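Local coordinates for protein telomerase reverse transcriptase (PDB 6ZD1) that probably extends chromosome ends by reverse transcription, copying a template within the telomerase RNA into telomeric DNA repeats, at residues G301-V306 with A313-T318. Numbering follows the deposited sequence.
Sequences GHRSSV and ADRILT
R315 passes its aliphatic stem beside V306, R315 CG lying 4.3 Å from V306 CG2, and carries its guanidinium on to the turn that precedes its own helix. The chain bends at chi2 and again at chi3, which brings NH2 to the backbone carbonyl of R303. There R315 NH2 donates to R303 O at 3.1 Å, and the N-H...O angle of 170° is nearly straight. The oxygen lies in the guanidinium plane, yet the donor stands above the carbonyl plane, well off the lone pairs. Arginine suits this place because its apolar methylenes can pack on valine while its end bonds a peptide oxygen; V306, branched and apolar, points toward the helix and also meets L498. R303 crosses R315 at about a right angle, R303 CG 4.0 Å from R315 NH2. Their guanidinium planes are steeply inclined, and the like-charged ends do not touch. The H302-S305 type I turn is closed by S305 N to H302 O, and the small S304 has its OG hydrogen-bonded to W489 NE1. The arginine bond and the valine contact tie the loop after helix 263-298 to helix 309-326, where R315 too rests on L498 of strand 495-500 and S304 touches V481 of helix 469-484.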
# COMPACT_ATOMS: atom_id res chain seq x y z
N GLY A 301 11.66 -8.81 26.98
CA GLY A 301 11.98 -7.52 26.39
C GLY A 301 11.44 -7.32 24.99
O GLY A 301 11.35 -6.18 24.52
N HIS A 302 11.06 -8.41 24.31
CA HIS A 302 10.53 -8.31 22.96
C HIS A 302 9.01 -8.35 22.92
O HIS A 302 8.43 -8.02 21.88
CB HIS A 302 11.08 -9.44 22.08
CG HIS A 302 12.54 -9.32 21.78
ND1 HIS A 302 13.51 -9.52 22.73
CD2 HIS A 302 13.19 -9.00 20.64
CE1 HIS A 302 14.70 -9.34 22.19
NE2 HIS A 302 14.53 -9.02 20.92
N ARG A 303 8.35 -8.76 24.01
CA ARG A 303 6.90 -8.71 24.04
C ARG A 303 6.39 -7.27 23.98
O ARG A 303 5.29 -7.02 23.48
CB ARG A 303 6.37 -9.41 25.29
CG ARG A 303 4.98 -10.01 25.11
CD ARG A 303 4.47 -10.63 26.40
NE ARG A 303 5.41 -11.59 26.98
CZ ARG A 303 6.19 -11.34 28.03
NH1 ARG A 303 6.14 -10.15 28.62
NH2 ARG A 303 7.02 -12.27 28.48
N SER A 304 7.20 -6.32 24.46
CA SER A 304 6.82 -4.92 24.36
C SER A 304 6.75 -4.45 22.91
O SER A 304 6.03 -3.48 22.62
CB SER A 304 7.81 -4.06 25.14
OG SER A 304 7.87 -4.46 26.50
N SER A 305 7.45 -5.12 21.99
CA SER A 305 7.39 -4.76 20.58
C SER A 305 6.13 -5.36 19.96
O SER A 305 5.99 -6.59 19.89
CB SER A 305 8.65 -5.25 19.86
OG SER A 305 9.81 -4.60 20.35
N VAL A 306 5.22 -4.50 19.52
CA VAL A 306 3.89 -4.90 19.07
C VAL A 306 3.82 -4.74 17.55
O VAL A 306 4.36 -3.78 16.99
CB VAL A 306 2.81 -4.07 19.79
CG1 VAL A 306 1.55 -3.99 18.96
CG2 VAL A 306 2.51 -4.68 21.14
N ALA A 313 -4.12 -1.85 21.19
CA ALA A 313 -5.37 -1.69 21.94
C ALA A 313 -5.61 -2.86 22.88
O ALA A 313 -5.97 -2.66 24.04
CB ALA A 313 -6.53 -1.53 20.96
N ASP A 314 -5.40 -4.08 22.39
CA ASP A 314 -5.65 -5.26 23.21
C ASP A 314 -4.68 -5.35 24.38
O ASP A 314 -5.07 -5.76 25.48
CB ASP A 314 -5.57 -6.52 22.35
CG ASP A 314 -6.88 -6.83 21.65
OD1 ASP A 314 -7.71 -7.55 22.23
OD2 ASP A 314 -7.08 -6.32 20.52
N ARG A 315 -3.42 -4.99 24.16
CA ARG A 315 -2.46 -5.03 25.27
C ARG A 315 -2.81 -4.00 26.33
O ARG A 315 -2.55 -4.23 27.52
CB ARG A 315 -1.04 -4.83 24.74
CG ARG A 315 -0.55 -5.95 23.83
CD ARG A 315 0.13 -7.09 24.60
NE ARG A 315 1.56 -6.87 24.76
CZ ARG A 315 2.15 -6.55 25.90
NH1 ARG A 315 1.43 -6.42 27.01
NH2 ARG A 315 3.46 -6.36 25.95
N ILE A 316 -3.41 -2.87 25.94
CA ILE A 316 -3.87 -1.88 26.90
C ILE A 316 -5.14 -2.35 27.60
O ILE A 316 -5.29 -2.19 28.82
CB ILE A 316 -4.06 -0.52 26.21
CG1 ILE A 316 -2.73 0.01 25.70
CG2 ILE A 316 -4.68 0.50 27.16
CD1 ILE A 316 -2.85 1.23 24.82
N LEU A 317 -6.08 -2.91 26.84
CA LEU A 317 -7.31 -3.44 27.43
C LEU A 317 -7.01 -4.59 28.39
O LEU A 317 -7.66 -4.71 29.43
CB LEU A 317 -8.27 -3.89 26.34
CG LEU A 317 -8.87 -2.77 25.48
CD1 LEU A 317 -9.88 -3.35 24.50
CD2 LEU A 317 -9.52 -1.71 26.35
N THR A 318 -6.06 -5.45 28.04
CA THR A 318 -5.62 -6.48 28.98
C THR A 318 -4.92 -5.86 30.17
O THR A 318 -5.11 -6.30 31.31
CB THR A 318 -4.72 -7.49 28.26
OG1 THR A 318 -5.44 -8.09 27.18
CG2 THR A 318 -4.25 -8.58 29.22